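Local coordinates for ribosomal protein s2-related protein (Deinococcus radiodurans, PDB 2JH3) that binds a [4Fe-4S] cluster, has a chelatase-like fold and may act as a sirohydrochlorin ferrochelatase, at residues G37-D42 with V256-A261; L88-Q93 with R108-T113. All blocks are in the same frame, centred on the assembly; numbering follows the deposited sequence.

Interactions 1 and 2 lie on opposite faces of the five-stranded mixed sheet of the first CbiX region, with their centres about 19 Å apart. Interaction 1 sets helix 253-262, from the second CbiX region, against the loop 37-42; interaction 2 packs the loop 88-93 onto strand 108-112. Strand 108-112 joins them directly: Arg111 points away from loop 88-93, and its NH2 lies 2.6 Å from Ala261 O, a probable hydrogen bond. Both segments of interaction 2 fall within the sequence spanned by interaction 1. Both contacts are structural packing away from the cysteines that bind the [4Fe-4S] cluster.

Interaction 1: residues G37-D42 with V256-A261; sequences GHLPYD and VVLALA
The loop that leads from helix 18-35 into edge strand 43-48 of the first CbiX sheet meets helix 253-262 here, mainly through side chains. The nearest CA atoms, those of Pro40 and Leu258, are 8.7 Å apart, so the backbones stay well separated. Leu258 reaches across with one methyl: its CD2 lies 3.8 Å from Leu39 CD1, the two side chains crossing obliquely, and 4.5 Å from Pro40 CD at the more exposed margin. With CG of Leu39 opposite its backbone N (chi1 -161°), the branch swings toward the helix although the bond to CB does not aim there. Tyr41 does aim at the helix, and the phenol end makes the contact: OH is 3.3 Å and CZ 3.9 Å from Ala261 CB, the methyl approaching the ring obliquely. The hydroxyl also has a weak hydrogen bond to Arg265 NH1, which gives the hydroxyl of this buried tyrosine a partner. Replacing Tyr41 with alanine would probably open a gap beside the Ala261 methyl and deprive Arg265 of its weak hydroxyl partner. Around this contact, Leu39 and Leu258 both rest on Leu30 of helix 18-35, while Tyr41 and Ala261 share Leu6 of strand 5-10 and Thr68 of strand 66-71, placing helix 253-262 beside helix 18-35 on one face of the sheet.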
# COMPACT_ATOMS: atom_id res chain seq x y z
N GLY A 37 -17.14 22.59 32.35
CA GLY A 37 -18.59 22.86 32.49
C GLY A 37 -19.17 23.92 31.55
O GLY A 37 -20.38 24.08 31.46
N HIS A 38 -18.30 24.63 30.83
CA HIS A 38 -18.71 25.80 30.10
C HIS A 38 -19.00 25.46 28.64
O HIS A 38 -18.41 26.08 27.73
CB HIS A 38 -17.61 26.87 30.20
CG HIS A 38 -17.08 27.07 31.60
ND1 HIS A 38 -17.82 27.68 32.61
CD2 HIS A 38 -15.88 26.76 32.15
CE1 HIS A 38 -17.10 27.71 33.72
NE2 HIS A 38 -15.92 27.17 33.47
N LEU A 39 -19.88 24.47 28.40
CA LEU A 39 -20.36 24.18 27.04
C LEU A 39 -21.83 23.77 27.03
O LEU A 39 -22.20 22.87 27.75
CB LEU A 39 -19.52 23.08 26.35
CG LEU A 39 -19.63 23.01 24.80
CD1 LEU A 39 -18.82 24.13 24.17
CD2 LEU A 39 -19.15 21.69 24.23
N PRO A 40 -22.66 24.38 26.17
CA PRO A 40 -24.04 23.94 25.97
C PRO A 40 -24.24 22.67 25.10
O PRO A 40 -25.35 22.46 24.55
CB PRO A 40 -24.69 25.13 25.26
CG PRO A 40 -23.61 25.91 24.71
CD PRO A 40 -22.32 25.52 25.31
N TYR A 41 -23.21 21.82 25.01
CA TYR A 41 -23.25 20.59 24.19
C TYR A 41 -22.58 19.52 24.97
O TYR A 41 -21.61 19.79 25.68
CB TYR A 41 -22.52 20.84 22.85
CG TYR A 41 -23.30 21.80 22.02
CD1 TYR A 41 -23.01 23.17 21.99
CD2 TYR A 41 -24.41 21.35 21.33
CE1 TYR A 41 -23.82 24.04 21.27
CE2 TYR A 41 -25.17 22.20 20.59
CZ TYR A 41 -24.92 23.52 20.61
OH TYR A 41 -25.77 24.28 19.83
N ASP A 42 -23.09 18.30 24.86
CA ASP A 42 -22.51 17.16 25.61
C ASP A 42 -21.41 16.37 24.88
O ASP A 42 -20.78 15.51 25.50
CB ASP A 42 -23.63 16.21 26.01
CG ASP A 42 -24.69 16.97 26.81
OD1 ASP A 42 -24.40 17.15 28.00
OD2 ASP A 42 -25.67 17.47 26.20
N VAL A 256 -17.18 32.24 17.68
CA VAL A 256 -18.12 32.46 16.58
C VAL A 256 -18.96 31.20 16.30
O VAL A 256 -20.16 31.28 16.06
CB VAL A 256 -17.39 32.89 15.25
CG1 VAL A 256 -18.37 33.20 14.21
CG2 VAL A 256 -16.44 34.12 15.50
N VAL A 257 -18.31 30.06 16.28
CA VAL A 257 -18.98 28.75 16.11
C VAL A 257 -20.10 28.56 17.14
O VAL A 257 -21.21 28.17 16.79
CB VAL A 257 -17.95 27.61 16.22
CG1 VAL A 257 -18.64 26.23 16.47
CG2 VAL A 257 -17.09 27.57 14.99
N LEU A 258 -19.78 28.86 18.40
CA LEU A 258 -20.76 28.83 19.51
C LEU A 258 -21.97 29.74 19.28
O LEU A 258 -23.13 29.32 19.47
CB LEU A 258 -20.09 29.14 20.84
CG LEU A 258 -19.21 28.06 21.51
CD1 LEU A 258 -18.68 28.54 22.85
CD2 LEU A 258 -19.97 26.77 21.72
N ALA A 259 -21.69 30.96 18.80
CA ALA A 259 -22.74 31.92 18.47
C ALA A 259 -23.58 31.44 17.35
O ALA A 259 -24.81 31.56 17.40
CB ALA A 259 -22.12 33.30 18.16
N LEU A 260 -22.98 30.85 16.33
CA LEU A 260 -23.73 30.23 15.24
C LEU A 260 -24.60 29.06 15.68
O LEU A 260 -25.73 28.93 15.26
CB LEU A 260 -22.78 29.69 14.14
CG LEU A 260 -22.75 30.36 12.80
CD1 LEU A 260 -21.67 29.68 11.96
CD2 LEU A 260 -24.07 30.45 12.06
N ALA A 261 -24.04 28.17 16.47
CA ALA A 261 -24.81 27.04 17.03
C ALA A 261 -26.03 27.50 17.82
O ALA A 261 -27.09 26.89 17.73
CB ALA A 261 -23.87 26.15 17.93

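Interaction 2: residues L88-Q93 with R108-T113; sequences LGLGHQ and RRVRYT
Leu90 and Tyr112 have the nearest CA atoms of the two segments, 8.4 Å apart, a spacing that fits a loop packed over a strand by its side chains. Gly89, with positive phi (83°), is the C-prime residue of a Schellman motif ending helix 78-88; Leu90 N bonds to Pro85 O and Gly89 N to Arg86 O. Immediately after this turn, Leu90 directs its side chain at the strand and forks over two alternate residues. Its CD1 sits 3.5 Å from Tyr112 CB and 3.6 Å from Tyr112 CG, near the root of the ring, and the two side chains cross at about a right angle. The other methyl, CD2, is 4.3 Å from Val110 CG1. Farther along the ring, Leu88 CD2 comes within 4.3 Å of Tyr112 CE1. Tyr112 turns its ring away from its own backbone N (chi1 -179°), which carries the phenol out toward helix 78-88, where OH hydrogen-bonds to Thr80 O. All four touching residues are buried. Leu105 of strand 101-105 flanks both Leu90 and Val110, while Tyr112 also packs on Leu84 and Pro85 of helix 78-88 and on Pro71 of strand 66-71.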
# COMPACT_ATOMS: atom_id res chain seq x y z
N LEU A 88 -24.84 14.98 3.40
CA LEU A 88 -25.45 14.73 4.69
C LEU A 88 -26.83 14.14 4.57
O LEU A 88 -27.32 13.60 5.54
CB LEU A 88 -25.54 16.02 5.50
CG LEU A 88 -24.49 16.53 6.48
CD1 LEU A 88 -23.50 15.54 7.12
CD2 LEU A 88 -23.77 17.81 6.03
N GLY A 89 -27.49 14.30 3.42
CA GLY A 89 -28.86 13.79 3.25
C GLY A 89 -29.94 14.69 3.79
O GLY A 89 -30.98 14.21 4.26
N LEU A 90 -29.72 16.00 3.73
CA LEU A 90 -30.63 16.95 4.40
C LEU A 90 -31.85 17.35 3.60
O LEU A 90 -32.80 17.90 4.18
CB LEU A 90 -29.88 18.23 4.84
CG LEU A 90 -28.81 17.95 5.87
CD1 LEU A 90 -28.18 19.25 6.28
CD2 LEU A 90 -29.42 17.19 7.07
N GLY A 91 -31.83 17.09 2.29
CA GLY A 91 -32.97 17.42 1.41
C GLY A 91 -33.17 18.93 1.34
O GLY A 91 -34.22 19.43 1.63
N HIS A 92 -32.10 19.63 0.96
CA HIS A 92 -32.06 21.09 0.94
C HIS A 92 -31.04 21.56 -0.07
O HIS A 92 -29.94 21.02 -0.18
CB HIS A 92 -31.72 21.66 2.33
CG HIS A 92 -31.79 23.17 2.38
ND1 HIS A 92 -32.97 23.84 2.63
CD2 HIS A 92 -30.85 24.12 2.14
CE1 HIS A 92 -32.74 25.14 2.57
NE2 HIS A 92 -31.47 25.33 2.27
N GLN A 93 -31.41 22.58 -0.83
CA GLN A 93 -30.42 23.27 -1.61
C GLN A 93 -30.64 24.77 -1.55
O GLN A 93 -31.71 25.23 -1.17
CB GLN A 93 -30.40 22.75 -3.04
CG GLN A 93 -31.66 23.01 -3.75
CD GLN A 93 -31.79 22.14 -4.98
OE1 GLN A 93 -30.79 21.54 -5.45
NE2 GLN A 93 -33.03 22.05 -5.52
N ARG A 108 -32.93 11.38 14.76
CA ARG A 108 -32.38 12.65 15.21
C ARG A 108 -33.06 13.88 14.61
O ARG A 108 -33.46 13.88 13.43
CB ARG A 108 -30.90 12.69 14.89
CG ARG A 108 -30.16 11.46 15.40
CD ARG A 108 -28.69 11.63 15.25
NE ARG A 108 -27.89 10.54 15.83
CZ ARG A 108 -27.69 9.36 15.25
NH1 ARG A 108 -28.31 9.07 14.11
NH2 ARG A 108 -26.91 8.44 15.83
N ARG A 109 -33.19 14.91 15.45
CA ARG A 109 -33.41 16.26 14.99
C ARG A 109 -32.08 16.94 14.72
O ARG A 109 -31.27 17.14 15.60
CB ARG A 109 -34.11 17.04 16.05
CG ARG A 109 -34.63 18.35 15.59
CD ARG A 109 -34.97 19.16 16.81
NE ARG A 109 -35.59 20.44 16.47
CZ ARG A 109 -34.96 21.62 16.41
NH1 ARG A 109 -33.64 21.71 16.64
NH2 ARG A 109 -35.66 22.72 16.13
N VAL A 110 -31.88 17.31 13.47
CA VAL A 110 -30.67 17.92 12.99
C VAL A 110 -30.99 19.34 12.55
O VAL A 110 -31.90 19.54 11.74
CB VAL A 110 -30.16 17.15 11.73
CG1 VAL A 110 -28.80 17.66 11.30
CG2 VAL A 110 -30.13 15.65 12.00
N ARG A 111 -30.21 20.27 13.05
CA ARG A 111 -30.19 21.68 12.57
C ARG A 111 -28.83 21.97 11.91
O ARG A 111 -27.78 21.86 12.54
CB ARG A 111 -30.42 22.61 13.76
CG ARG A 111 -30.66 24.03 13.40
CD ARG A 111 -31.16 24.81 14.65
NE ARG A 111 -30.30 25.97 14.80
CZ ARG A 111 -29.39 26.13 15.75
NH1 ARG A 111 -29.22 25.25 16.74
NH2 ARG A 111 -28.66 27.23 15.70
N TYR A 112 -28.90 22.32 10.64
CA TYR A 112 -27.77 22.69 9.80
C TYR A 112 -27.68 24.21 9.73
O TYR A 112 -28.63 24.88 9.28
CB TYR A 112 -27.94 22.06 8.42
CG TYR A 112 -26.83 22.34 7.41
CD1 TYR A 112 -25.59 21.75 7.53
CD2 TYR A 112 -27.04 23.19 6.34
CE1 TYR A 112 -24.59 21.98 6.60
CE2 TYR A 112 -26.02 23.42 5.39
CZ TYR A 112 -24.80 22.80 5.54
OH TYR A 112 -23.76 23.02 4.65
N THR A 113 -26.59 24.77 10.24
CA THR A 113 -26.46 26.23 10.32
C THR A 113 -25.81 26.82 9.05
O THR A 113 -25.31 26.12 8.15
CB THR A 113 -25.65 26.70 11.54
OG1 THR A 113 -24.23 26.46 11.35
CG2 THR A 113 -26.08 26.01 12.82